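Local coordinates for glutathione S-transferase, N-terminal domain protein (Pseudomonas putida, PDB 4NAX) that binds oxidized glutathione disulfide, one molecule per subunit, and probably works as a glutathione-dependent transferase of the GST superfamily, at residues 28-31 with 32-35; 116-119 with 120-123; 154-157 with 158-161; 177-180 with 181-184; 188-191 with 192-196. All coordinates share one frame; numbering follows the deposited sequence. Where two conformers were deposited one is given.

Interaction 1: residues 28-31 with 32-35; sequences TPNG and VKVS. With GDS (oxidized glutathione disulfide), chain C.
Asn30 and Lys33 both turn CG back beside their own backbone N (chi1 -64° and -66°). Because the lysine then runs fully extended, the two side chains lie alongside one another and meet at their ends. NZ of Lys33 stands 2.9 Å from OD1 of Asn30, tilted 23° from the plane of the amide carbonyl. OD1 also accepts from the indole NE1 of Trp188, and these two donors fix the rotation of the amide with its amino group toward the ligand. There ND2 of Asn30 donates to the carboxylate oxygen OE4 of glutathione disulfide at 2.8 Å. Lys33 NZ, with a further partner in Ser90 OG, lies 3.9 Å from OE8 of another ligand carboxylate, a charge it is likely to favour.

Alongside this pair the backbone winds into a helix. OG1 of Thr28 accepts from Gly31 N at 3.0 Å, a capping bond, and it also bonds to Leu26 O. The same OG1 lies 3.3 Å from the disulfide sulfur SG5 of the ligand. Val32 N reaches Thr28 O at 2.9 Å, and the two methyls of Val32 straddle that oxygen. Gly31 O accepts from both Val34 N and Ser35 N. Pro29 O is buried without a polar partner, with CG of Lys33 3.4 Å away. A capped turn between strand 21-25 and helix 31-41 of a thioredoxin-like domain, presenting side chains to the glutathione sulfur, is typical of the N-terminal domain of glutathione transferases.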
# COMPACT_ATOMS: atom_id res chain seq x y z
N THR A 28 5.04 15.41 -6.41
CA THR A 28 4.43 15.18 -5.12
C THR A 28 5.13 13.96 -4.54
O THR A 28 5.83 13.26 -5.26
CB THR A 28 2.97 14.79 -5.29
OG1 THR A 28 2.92 13.59 -6.08
CG2 THR A 28 2.14 15.86 -5.98
N PRO A 29 4.93 13.65 -3.26
CA PRO A 29 5.68 12.53 -2.72
C PRO A 29 5.39 11.21 -3.43
O PRO A 29 6.28 10.38 -3.50
CB PRO A 29 5.26 12.48 -1.24
CG PRO A 29 3.99 13.31 -1.18
CD PRO A 29 4.25 14.40 -2.19
N ASN A 30 4.17 11.01 -3.90
CA ASN A 30 3.87 9.80 -4.66
C ASN A 30 4.33 9.85 -6.11
O ASN A 30 4.82 8.86 -6.63
CB ASN A 30 2.39 9.47 -4.55
CG ASN A 30 2.02 9.14 -3.13
OD1 ASN A 30 2.72 8.37 -2.46
ND2 ASN A 30 0.94 9.72 -2.65
N GLY A 31 4.16 10.99 -6.77
CA GLY A 31 4.61 11.12 -8.15
C GLY A 31 6.10 10.94 -8.28
O GLY A 31 6.57 10.26 -9.20
N VAL A 32 6.86 11.54 -7.36
CA VAL A 32 8.31 11.49 -7.49
C VAL A 32 8.88 10.09 -7.22
O VAL A 32 9.97 9.79 -7.66
CB VAL A 32 9.04 12.55 -6.65
CG1 VAL A 32 8.55 13.95 -6.99
CG2 VAL A 32 8.95 12.26 -5.16
N LYS A 33 8.14 9.22 -6.54
CA LYS A 33 8.61 7.84 -6.42
C LYS A 33 8.88 7.31 -7.84
O LYS A 33 9.88 6.63 -8.06
CB LYS A 33 7.55 6.95 -5.78
CG LYS A 33 7.19 7.24 -4.34
CD LYS A 33 6.01 6.38 -3.95
CE LYS A 33 5.42 6.68 -2.58
NZ LYS A 33 4.18 5.85 -2.35
N VAL A 34 7.96 7.58 -8.76
CA VAL A 34 8.01 6.98 -10.07
C VAL A 34 9.02 7.67 -10.98
O VAL A 34 9.79 6.99 -11.68
CB VAL A 34 6.62 6.89 -10.69
CG1 VAL A 34 6.69 6.36 -12.12
CG2 VAL A 34 5.72 6.01 -9.84
N SER A 35 9.04 9.01 -10.97
CA SER A 35 10.08 9.70 -11.73
C SER A 35 11.49 9.38 -11.20
O SER A 35 12.42 9.16 -11.99
CB SER A 35 9.82 11.19 -11.80
OG SER A 35 9.55 11.68 -10.50
N1 GDS C . -7.63 14.34 -1.56
CA1 GDS C . -6.39 14.57 -0.83
C1 GDS C . -6.68 15.05 0.58
OE1 GDS C . -5.78 14.90 1.44
OE2 GDS C . -7.77 15.59 0.85
CB1 GDS C . -5.55 15.61 -1.57
CG1 GDS C . -4.07 15.65 -1.15
CD1 GDS C . -3.36 14.37 -1.52
O1 GDS C . -3.73 13.70 -2.46
N2 GDS C . -2.32 14.05 -0.75
CA2 GDS C . -1.48 12.91 -1.00
C2 GDS C . -1.56 11.91 0.12
O2 GDS C . -1.64 12.28 1.29
CB2 GDS C . -0.02 13.36 -1.16
SG2 GDS C . 0.32 14.31 -2.63
N3 GDS C . -1.51 10.62 -0.22
CA3 GDS C . -1.59 9.56 0.77
C3 GDS C . -0.81 8.31 0.41
OE3 GDS C . -1.20 7.24 0.93
OE4 GDS C . 0.18 8.44 -0.31
N4 GDS C . -4.39 13.45 -5.40
CA4 GDS C . -5.42 13.98 -6.26
C4 GDS C . -6.77 14.06 -5.60
OE5 GDS C . -7.74 14.55 -6.25
OE6 GDS C . -6.86 13.67 -4.40
C5 GDS C . -3.42 12.69 -5.90
O5 GDS C . -3.38 12.39 -7.08
CA5 GDS C . -2.33 12.25 -4.94
N5 GDS C . -1.98 10.85 -5.20
CB5 GDS C . -1.11 13.15 -5.15
SG5 GDS C . 0.32 12.73 -4.17
CA6 GDS C . -1.64 6.07 -4.15
C6 GDS C . -0.29 5.89 -4.78
OE7 GDS C . -0.17 6.15 -6.00
OE8 GDS C . 0.65 5.49 -4.05
N6 GDS C . -1.80 5.08 -3.07
CB6 GDS C . -1.78 7.49 -3.60
CG6 GDS C . -1.75 8.53 -4.73
CD6 GDS C . -2.07 9.92 -4.25
O6 GDS C . -2.35 10.16 -3.07

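Interaction 2: residues 116-119 with 120-123; sequences LQWL and MFQM. With GDS (oxidized glutathione disulfide), chain C.
Trp118 and Phe121 form a T-shaped (edge-to-face) aromatic pair in a buried part of helix 109-137, beside the interface with the second subunit. The edge of the indole faces the phenyl ring: the six-membered ring of Trp118 and the ring of Phe121 have centroids 5.1 Å apart, with planes at 81°. CZ3 of Trp118 stands over the centre of the Phe121 ring, while the closest carbons are CE3 of Trp118 and CD2 of Phe121 at 3.7 Å. CG of Trp118 lies beside its backbone N (chi1 -71°) and CG of Phe121 is anti to its own (chi1 165°), which lets the two side chains leave the helix in the same direction.

NE2 of Gln117 lies 3.4 Å above the indole plane, toward the rim. Its OE1 accepts from the backbone N of Phe88 of the second subunit, whose ring also meets Trp118 edge-to-face. Phe121 in turn packs on Leu160, Val163 and Leu164 of helix 148-168.

On another side of the helix CD1 of Leu119 brushes CG of Met123 at 4.4 Å. The Met123 chain is bent at chi2 and chi3, and its CE arrives 3.3 Å from OE8 of glutathione disulfide. Met120 N is bonded to Leu116 O at 2.9 Å, and the next three residues repeat this i to i+4 pattern. Four main-chain bonds thus join the two segments, and the side chains meet through dispersion and the attraction between the weakly positive ring edge of Trp118 and the electron-rich face of Phe121.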
# COMPACT_ATOMS: atom_id res chain seq x y z
N LEU A 116 9.44 -6.07 -0.51
CA LEU A 116 8.00 -5.88 -0.70
C LEU A 116 7.29 -5.58 0.62
O LEU A 116 6.36 -4.79 0.66
CB LEU A 116 7.38 -7.09 -1.41
CG LEU A 116 7.86 -7.35 -2.82
CD1 LEU A 116 7.23 -8.62 -3.39
CD2 LEU A 116 7.58 -6.19 -3.75
N GLN A 117 7.73 -6.21 1.70
CA GLN A 117 7.25 -5.90 3.03
C GLN A 117 7.41 -4.41 3.35
O GLN A 117 6.47 -3.75 3.77
CB GLN A 117 8.00 -6.74 4.05
CG GLN A 117 7.85 -6.34 5.50
CD GLN A 117 8.80 -7.18 6.33
OE1 GLN A 117 8.48 -8.28 6.75
NE2 GLN A 117 10.02 -6.69 6.46
N TRP A 118 8.62 -3.88 3.17
CA TRP A 118 8.83 -2.49 3.48
C TRP A 118 8.10 -1.53 2.53
O TRP A 118 7.65 -0.46 2.95
CB TRP A 118 10.32 -2.18 3.59
CG TRP A 118 10.93 -2.79 4.83
CD1 TRP A 118 11.86 -3.79 4.89
CD2 TRP A 118 10.62 -2.46 6.20
NE1 TRP A 118 12.16 -4.09 6.20
CE2 TRP A 118 11.41 -3.28 7.02
CE3 TRP A 118 9.76 -1.55 6.80
CZ2 TRP A 118 11.37 -3.18 8.42
CZ3 TRP A 118 9.73 -1.45 8.17
CH2 TRP A 118 10.53 -2.27 8.97
N LEU A 119 7.94 -1.95 1.27
CA LEU A 119 7.11 -1.21 0.33
C LEU A 119 5.65 -1.12 0.81
O LEU A 119 5.03 -0.07 0.75
CB LEU A 119 7.21 -1.84 -1.06
CG LEU A 119 6.36 -1.18 -2.14
CD1 LEU A 119 6.76 0.26 -2.38
CD2 LEU A 119 6.43 -2.01 -3.43
N MET A 120 5.13 -2.25 1.29
CA MET A 120 3.75 -2.28 1.79
C MET A 120 3.59 -1.44 3.08
O MET A 120 2.59 -0.76 3.26
CB MET A 120 3.35 -3.72 2.07
CG MET A 120 3.16 -4.56 0.82
SD MET A 120 1.75 -4.00 -0.15
CE MET A 120 1.92 -5.12 -1.54
N PHE A 121 4.60 -1.48 3.95
CA PHE A 121 4.65 -0.65 5.14
C PHE A 121 4.54 0.83 4.73
O PHE A 121 3.82 1.63 5.35
CB PHE A 121 5.94 -0.95 5.92
CG PHE A 121 6.30 0.06 6.97
CD1 PHE A 121 5.80 -0.04 8.25
CD2 PHE A 121 7.18 1.07 6.68
CE1 PHE A 121 6.17 0.86 9.23
CE2 PHE A 121 7.55 1.99 7.66
CZ PHE A 121 7.04 1.88 8.93
N GLN A 122 5.26 1.20 3.67
CA GLN A 122 5.19 2.56 3.17
C GLN A 122 3.78 2.88 2.68
O GLN A 122 3.19 3.92 3.01
CB GLN A 122 6.22 2.78 2.06
CG GLN A 122 6.32 4.23 1.60
CD GLN A 122 5.18 4.65 0.69
OE1 GLN A 122 4.91 4.00 -0.30
NE2 GLN A 122 4.55 5.77 0.99
N MET A 123 3.24 1.99 1.85
CA MET A 123 1.97 2.25 1.17
C MET A 123 0.79 2.31 2.12
O MET A 123 -0.15 3.07 1.88
CB MET A 123 1.74 1.22 0.07
CG MET A 123 2.66 1.42 -1.16
SD MET A 123 2.31 2.86 -2.17
CE MET A 123 0.77 2.36 -2.90
N1 GDS C . -7.63 14.34 -1.56
CA1 GDS C . -6.39 14.57 -0.83
C1 GDS C . -6.68 15.05 0.58
OE1 GDS C . -5.78 14.90 1.44
OE2 GDS C . -7.77 15.59 0.85
CB1 GDS C . -5.55 15.61 -1.57
CG1 GDS C . -4.07 15.65 -1.15
CD1 GDS C . -3.36 14.37 -1.52
O1 GDS C . -3.73 13.70 -2.46
N2 GDS C . -2.32 14.05 -0.75
CA2 GDS C . -1.48 12.91 -1.00
C2 GDS C . -1.56 11.91 0.12
O2 GDS C . -1.64 12.28 1.29
CB2 GDS C . -0.02 13.36 -1.16
SG2 GDS C . 0.32 14.31 -2.63
N3 GDS C . -1.51 10.62 -0.22
CA3 GDS C . -1.59 9.56 0.77
C3 GDS C . -0.81 8.31 0.41
OE3 GDS C . -1.20 7.24 0.93
OE4 GDS C . 0.18 8.44 -0.31
N4 GDS C . -4.39 13.45 -5.40
CA4 GDS C . -5.42 13.98 -6.26
C4 GDS C . -6.77 14.06 -5.60
OE5 GDS C . -7.74 14.55 -6.25
OE6 GDS C . -6.86 13.67 -4.40
C5 GDS C . -3.42 12.69 -5.90
O5 GDS C . -3.38 12.39 -7.08
CA5 GDS C . -2.33 12.25 -4.94
N5 GDS C . -1.98 10.85 -5.20
CB5 GDS C . -1.11 13.15 -5.15
SG5 GDS C . 0.32 12.73 -4.17
CA6 GDS C . -1.64 6.07 -4.15
C6 GDS C . -0.29 5.89 -4.78
OE7 GDS C . -0.17 6.15 -6.00
OE8 GDS C . 0.65 5.49 -4.05
N6 GDS C . -1.80 5.08 -3.07
CB6 GDS C . -1.78 7.49 -3.60
CG6 GDS C . -1.75 8.53 -4.73
CD6 GDS C . -2.07 9.92 -4.25
O6 GDS C . -2.35 10.16 -3.07

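Interaction 3: residues 154-157 with 158-161; sequences VNES and KRLL
NH2 of Arg159 donates to OE2 of Glu156 at 2.8 Å, half of a side-on salt bridge in which each carboxylate oxygen has its own nitrogen. The other half runs from NE of Arg159 to OE1 of Glu156 at 2.9 Å. Both bonds are nearly straight, and both oxygens lie almost in the guanidinium plane and are approached on their syn sides. The two flat groups are not quite coplanar, their planes standing 29° apart. Glu156 and Arg159 lie side by side, three residues apart on helix 148-168. Bends at chi2 of the glutamate (60°) and chi3 of the arginine (65°) turn the two ends to face each other.

NH2 of Arg159 also donates to Asn68 OD1 of the second subunit, so the guanidinium lies between the glutamate and the second subunit, and the salt bridge is likely to hold it in place for that bond. A leucine in place of Arg159 would probably leave the Glu156 carboxylate without its countercharge and Asn68 of the second subunit without this donor. CG of Leu160 lies 3.8 Å from OE2 of Glu156, flanking the bridge with an apolar surface.

Along another flank of the helix the extended Lys158 chain runs beside Val154, with CE 4.1 Å from CG1 of the valine. Ser157 turns its hydroxyl back to Tyr153 O, while its main-chain O accepts from Leu161 N at 2.9 Å. Leu160 and Ser157 rest on helix 109-137, Leu161 meets Val202 and Phe207 in loops, and Arg159 faces the second subunit.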
# COMPACT_ATOMS: atom_id res chain seq x y z
N VAL A 154 0.03 12.87 14.17
CA VAL A 154 1.40 13.20 14.55
C VAL A 154 2.01 12.05 15.37
O VAL A 154 3.13 11.62 15.11
CB VAL A 154 1.46 14.52 15.34
CG1 VAL A 154 2.81 14.73 16.00
CG2 VAL A 154 1.13 15.66 14.39
N ASN A 155 1.30 11.58 16.38
CA ASN A 155 1.80 10.51 17.21
C ASN A 155 2.02 9.24 16.40
O ASN A 155 3.02 8.55 16.58
CB ASN A 155 0.86 10.27 18.39
CG ASN A 155 0.99 11.37 19.45
OD1 ASN A 155 2.05 11.97 19.60
ND2 ASN A 155 -0.10 11.65 20.15
N GLU A 156 1.10 8.94 15.49
CA GLU A 156 1.29 7.76 14.64
C GLU A 156 2.48 7.92 13.70
O GLU A 156 3.24 6.97 13.48
CB GLU A 156 0.01 7.44 13.88
CG GLU A 156 0.13 6.30 12.89
CD GLU A 156 0.52 4.96 13.49
OE1 GLU A 156 0.56 4.79 14.74
OE2 GLU A 156 0.83 4.07 12.69
N SER A 157 2.67 9.13 13.17
CA SER A 157 3.81 9.39 12.31
C SER A 157 5.12 9.27 13.06
O SER A 157 6.10 8.75 12.54
CB SER A 157 3.67 10.76 11.63
OG SER A 157 2.56 10.74 10.75
N LYS A 158 5.16 9.76 14.31
CA LYS A 158 6.31 9.56 15.18
C LYS A 158 6.58 8.07 15.40
O LYS A 158 7.73 7.64 15.37
CB LYS A 158 6.12 10.25 16.52
CG LYS A 158 6.16 11.75 16.53
CD LYS A 158 5.88 12.23 17.96
CE LYS A 158 6.15 13.69 18.23
NZ LYS A 158 6.00 13.96 19.69
N ARG A 159 5.53 7.30 15.64
CA ARG A 159 5.68 5.85 15.85
C ARG A 159 6.31 5.19 14.61
O ARG A 159 7.25 4.41 14.70
CB ARG A 159 4.34 5.19 16.20
CG ARG A 159 4.47 3.76 16.71
CD ARG A 159 3.14 3.04 16.75
NE ARG A 159 2.62 2.88 15.40
CZ ARG A 159 3.07 1.99 14.51
NH1 ARG A 159 3.97 1.08 14.85
NH2 ARG A 159 2.60 2.00 13.28
N LEU A 160 5.80 5.53 13.44
CA LEU A 160 6.33 5.02 12.17
C LEU A 160 7.77 5.43 11.94
O LEU A 160 8.59 4.61 11.49
CB LEU A 160 5.46 5.52 10.99
CG LEU A 160 4.04 4.94 10.91
CD1 LEU A 160 3.16 5.74 9.98
CD2 LEU A 160 4.05 3.49 10.49
N LEU A 161 8.10 6.68 12.27
CA LEU A 161 9.49 7.12 12.19
C LEU A 161 10.40 6.31 13.10
O LEU A 161 11.53 6.00 12.74
CB LEU A 161 9.61 8.61 12.51
CG LEU A 161 9.13 9.53 11.37
CD1 LEU A 161 8.89 10.94 11.88
CD2 LEU A 161 10.11 9.55 10.20

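Interaction 4: residues 177-180 with 181-184; sequences EYSI and ADIA
A water molecule is built into the capping box that Ser179 and Asp182 form at the start of helix 180-193. It donates to OD2 of Asp182 at 2.6 Å and to the main-chain O of Glu177, and it accepts from OG of Ser179 at 2.7 Å. OD2 of Asp182 also takes the backbone N of Ser179, 2.9 Å away, on its anti lone pair. In return OG of Ser179 accepts from Ala181 N at 3.0 Å; its chi1 of 76° places the hydroxyl between the backbone N and the carbonyl carbon, at the first turn of the helix. Ser179 O takes Ile183 N, opening the regular helical pattern. OD1 of Asp182 is held by Met174 N.

Tyr178, just before the cap, lays its ring across Ile183, with CZ 3.8 Å from CG1 of the isoleucine and OH closer still. This is the pairing of a hydrophobic staple. The ring is nearly parallel to the Asp182 carboxylate (6°), with CD1 3.6 Å from OD2. Its hydroxyl bonds to Glu40. A serine in place of Tyr178 would probably open a gap beside Ile183 and leave Glu40 without this partner.

Box and staple together mark this helix start, as in other glutathione transferases. With N-H and water donors around its carboxylate and the helix N terminus beside it, Asp182 is probably stabilised as the charged form.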
# COMPACT_ATOMS: atom_id res chain seq x y z
N GLU A 177 20.30 -4.08 -0.37
CA GLU A 177 20.67 -3.13 -1.42
C GLU A 177 19.61 -2.04 -1.52
O GLU A 177 18.43 -2.28 -1.24
CB GLU A 177 20.81 -3.82 -2.78
CG GLU A 177 21.98 -4.78 -2.90
CD GLU A 177 21.71 -6.13 -2.25
OE1 GLU A 177 22.57 -6.59 -1.48
OE2 GLU A 177 20.64 -6.72 -2.51
N TYR A 178 20.04 -0.85 -1.94
CA TYR A 178 19.13 0.22 -2.31
C TYR A 178 18.03 -0.34 -3.18
O TYR A 178 18.27 -1.13 -4.09
CB TYR A 178 19.91 1.30 -3.05
CG TYR A 178 19.10 2.49 -3.55
CD1 TYR A 178 18.43 3.32 -2.68
CD2 TYR A 178 19.08 2.81 -4.91
CE1 TYR A 178 17.74 4.44 -3.12
CE2 TYR A 178 18.40 3.92 -5.37
CZ TYR A 178 17.72 4.74 -4.48
OH TYR A 178 17.06 5.87 -4.92
N SER A 179 16.79 0.04 -2.90
CA SER A 179 15.65 -0.61 -3.55
C SER A 179 14.46 0.31 -3.68
O SER A 179 14.44 1.45 -3.17
CB SER A 179 15.21 -1.82 -2.73
OG SER A 179 14.47 -1.42 -1.57
N ILE A 180 13.44 -0.21 -4.35
CA ILE A 180 12.16 0.47 -4.43
C ILE A 180 11.54 0.80 -3.07
O ILE A 180 10.72 1.72 -2.99
CB ILE A 180 11.14 -0.30 -5.31
CG1 ILE A 180 10.85 -1.71 -4.79
CG2 ILE A 180 11.60 -0.29 -6.75
CD1 ILE A 180 9.79 -2.44 -5.60
N ALA A 181 11.89 0.06 -2.01
CA ALA A 181 11.38 0.44 -0.68
C ALA A 181 11.93 1.81 -0.25
O ALA A 181 11.21 2.61 0.35
CB ALA A 181 11.71 -0.62 0.37
N ASP A 182 13.21 2.06 -0.50
CA ASP A 182 13.79 3.37 -0.18
C ASP A 182 13.16 4.47 -1.01
O ASP A 182 12.84 5.55 -0.51
CB ASP A 182 15.30 3.36 -0.39
CG ASP A 182 15.96 2.22 0.34
OD1 ASP A 182 15.92 2.19 1.58
OD2 ASP A 182 16.50 1.33 -0.34
N ILE A 183 12.98 4.19 -2.30
CA ILE A 183 12.39 5.15 -3.21
C ILE A 183 10.96 5.49 -2.79
O ILE A 183 10.51 6.64 -2.93
CB ILE A 183 12.49 4.65 -4.67
CG1 ILE A 183 13.97 4.60 -5.08
CG2 ILE A 183 11.68 5.53 -5.62
CD1 ILE A 183 14.22 3.87 -6.38
N ALA A 184 10.23 4.52 -2.25
CA ALA A 184 8.87 4.78 -1.79
C ALA A 184 8.83 5.61 -0.50
O ALA A 184 7.95 6.44 -0.33
CB ALA A 184 8.14 3.46 -1.56
O HOH W 1 16.44 -1.20 0.26

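Interaction 5: residues 188-191 with 192-196; sequences WVRN and LVERY. With GDS (oxidized glutathione disulfide), chain C.
The C-terminal end of helix 180-193 brings Trp188 into the glutathione disulfide pocket, and Tyr196, from the turn that follows, supports the indole. OH of Tyr196 meets the indole at its edge, 3.5 Å from CZ3 of Trp188, and CE2 of the tyrosine lies 3.9 Å from the same carbon. Beyond this edge CZ2 of Trp188 stands 3.4 Å from OE4, a carboxylate oxygen of glutathione disulfide.

Asn191 meets the tyrosine in two ways. Its main-chain O accepts from Tyr196 N at 2.9 Å, head-on to the carbonyl (C=O...N angle 177°), a step of five residues where the helix gives way. Its side chain, with CG anti to the backbone N (chi1 -151°), sets ND2 over one face of the Tyr196 ring, toward the rim, 3.2 Å from CZ. The amide and ring planes are 63° apart. Waters complete the amide: one donates to OD1 and accepts from Arg195 N, another accepts from ND2 and, weakly, from NE of Arg195.

On the outer side, Arg190 NE and Glu194 OE2 form a loose salt bridge at 3.2 Å, the two flat groups steeply turned to each other. A water accepts from that NE and donates to OE1 of Glu194 at 2.6 Å, closing a second path between the charges. Glu194, the first residue to leave helical geometry, still sends its N to Arg190 O. Here the helical domain adds an aromatic side to a ligand bonded largely by the thioredoxin-like domain, and a cleft between these two domains is typical of glutathione transferases.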
# COMPACT_ATOMS: atom_id res chain seq x y z
N TRP A 188 8.55 10.67 1.07
CA TRP A 188 7.54 10.99 2.08
C TRP A 188 8.15 11.57 3.35
O TRP A 188 7.57 12.48 3.95
CB TRP A 188 6.66 9.77 2.39
CG TRP A 188 5.40 9.78 1.58
CD1 TRP A 188 5.06 8.97 0.54
CD2 TRP A 188 4.32 10.68 1.78
NE1 TRP A 188 3.79 9.31 0.09
CE2 TRP A 188 3.32 10.35 0.85
CE3 TRP A 188 4.10 11.74 2.66
CZ2 TRP A 188 2.11 11.02 0.79
CZ3 TRP A 188 2.91 12.43 2.59
CH2 TRP A 188 1.92 12.06 1.66
N VAL A 189 9.28 11.03 3.79
CA VAL A 189 9.99 11.61 4.92
C VAL A 189 10.35 13.07 4.59
O VAL A 189 10.12 13.99 5.40
CB VAL A 189 11.23 10.79 5.31
CG1 VAL A 189 11.96 11.45 6.47
CG2 VAL A 189 10.89 9.34 5.68
N ARG A 190 10.91 13.30 3.40
CA ARG A 190 11.21 14.66 2.96
C ARG A 190 9.96 15.55 3.00
O ARG A 190 10.01 16.68 3.51
CB ARG A 190 11.77 14.65 1.54
CG ARG A 190 11.99 16.04 0.97
CD ARG A 190 12.52 15.99 -0.45
NE ARG A 190 12.58 17.31 -1.06
CZ ARG A 190 11.66 17.83 -1.88
NH1 ARG A 190 10.59 17.16 -2.25
NH2 ARG A 190 11.84 19.05 -2.35
N ASN A 191 8.85 15.06 2.47
CA ASN A 191 7.65 15.88 2.42
C ASN A 191 7.16 16.28 3.81
O ASN A 191 6.70 17.41 4.01
CB ASN A 191 6.54 15.15 1.67
CG ASN A 191 5.60 16.11 0.98
OD1 ASN A 191 6.04 16.97 0.23
ND2 ASN A 191 4.31 15.96 1.21
N LEU A 192 7.25 15.35 4.75
CA LEU A 192 6.82 15.59 6.11
C LEU A 192 7.62 16.72 6.75
O LEU A 192 7.05 17.59 7.42
CB LEU A 192 6.94 14.31 6.92
CG LEU A 192 6.51 14.35 8.38
CD1 LEU A 192 5.02 14.57 8.50
CD2 LEU A 192 6.93 13.06 9.07
N VAL A 193 8.93 16.71 6.56
CA VAL A 193 9.81 17.66 7.25
C VAL A 193 10.08 18.95 6.49
O VAL A 193 10.48 19.93 7.10
CB VAL A 193 11.13 16.99 7.71
CG1 VAL A 193 10.82 15.78 8.57
CG2 VAL A 193 12.05 16.65 6.56
N GLU A 194 9.84 18.95 5.18
CA GLU A 194 10.01 20.13 4.35
C GLU A 194 8.65 20.76 4.06
O GLU A 194 8.22 21.67 4.78
CB GLU A 194 10.80 19.81 3.07
CG GLU A 194 12.22 19.35 3.35
CD GLU A 194 13.12 19.27 2.12
OE1 GLU A 194 14.25 18.75 2.28
OE2 GLU A 194 12.73 19.69 1.00
N ARG A 195 7.95 20.27 3.04
CA ARG A 195 6.71 20.89 2.62
C ARG A 195 5.70 21.07 3.75
O ARG A 195 5.12 22.14 3.89
CB ARG A 195 6.08 20.13 1.45
CG ARG A 195 4.72 20.68 1.02
CD ARG A 195 4.40 20.26 -0.40
NE ARG A 195 3.03 20.57 -0.82
CZ ARG A 195 2.58 21.79 -1.14
NH1 ARG A 195 3.37 22.86 -1.04
NH2 ARG A 195 1.32 21.94 -1.54
N TYR A 196 5.48 20.03 4.56
CA TYR A 196 4.45 20.14 5.59
C TYR A 196 4.89 20.91 6.80
O TYR A 196 4.07 21.14 7.70
CB TYR A 196 3.98 18.77 6.06
CG TYR A 196 3.28 17.93 5.05
CD1 TYR A 196 2.73 18.46 3.88
CD2 TYR A 196 3.07 16.58 5.33
CE1 TYR A 196 2.03 17.66 3.00
CE2 TYR A 196 2.39 15.78 4.45
CZ TYR A 196 1.87 16.31 3.29
OH TYR A 196 1.21 15.47 2.43
N1 GDS C . -7.63 14.34 -1.56
CA1 GDS C . -6.39 14.57 -0.83
C1 GDS C . -6.68 15.05 0.58
OE1 GDS C . -5.78 14.90 1.44
OE2 GDS C . -7.77 15.59 0.85
CB1 GDS C . -5.55 15.61 -1.57
CG1 GDS C . -4.07 15.65 -1.15
CD1 GDS C . -3.36 14.37 -1.52
O1 GDS C . -3.73 13.70 -2.46
N2 GDS C . -2.32 14.05 -0.75
CA2 GDS C . -1.48 12.91 -1.00
C2 GDS C . -1.56 11.91 0.12
O2 GDS C . -1.64 12.28 1.29
CB2 GDS C . -0.02 13.36 -1.16
SG2 GDS C . 0.32 14.31 -2.63
N3 GDS C . -1.51 10.62 -0.22
CA3 GDS C . -1.59 9.56 0.77
C3 GDS C . -0.81 8.31 0.41
OE3 GDS C . -1.20 7.24 0.93
OE4 GDS C . 0.18 8.44 -0.31
N4 GDS C . -4.39 13.45 -5.40
CA4 GDS C . -5.42 13.98 -6.26
C4 GDS C . -6.77 14.06 -5.60
OE5 GDS C . -7.74 14.55 -6.25
OE6 GDS C . -6.86 13.67 -4.40
C5 GDS C . -3.42 12.69 -5.90
O5 GDS C . -3.38 12.39 -7.08
CA5 GDS C . -2.33 12.25 -4.94
N5 GDS C . -1.98 10.85 -5.20
CB5 GDS C . -1.11 13.15 -5.15
SG5 GDS C . 0.32 12.73 -4.17
CA6 GDS C . -1.64 6.07 -4.15
C6 GDS C . -0.29 5.89 -4.78
OE7 GDS C . -0.17 6.15 -6.00
OE8 GDS C . 0.65 5.49 -4.05
N6 GDS C . -1.80 5.08 -3.07
CB6 GDS C . -1.78 7.49 -3.60
CG6 GDS C . -1.75 8.53 -4.73
CD6 GDS C . -2.07 9.92 -4.25
O6 GDS C . -2.35 10.16 -3.07
O HOH W 2 15.12 18.38 -0.10
O HOH W 3 8.73 18.57 0.59
O HOH W 4 2.13 17.27 -0.50

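From the N terminus, interaction 1 closes the turn from strand 21-25 into helix 31-41 in the thioredoxin-like domain. Interactions 2 and 3 are helical turns on the consecutive helices 109-137 and 148-168, joined where Phe121 packs on Leu160, and both face the second subunit. Interaction 4 starts helix 180-193 and interaction 5 ends it. All five follow in series, none nested or crossed. Residues 181-184 pack on both 116-123 and Lys33, and Trp188 meets Asn30 and Pro29, so helix 180-193 ties the two domains together. Interactions 1, 2 and 5 converge on one glutathione disulfide, while interactions 1 and 3 stay about 12 Å apart at their nearest atoms.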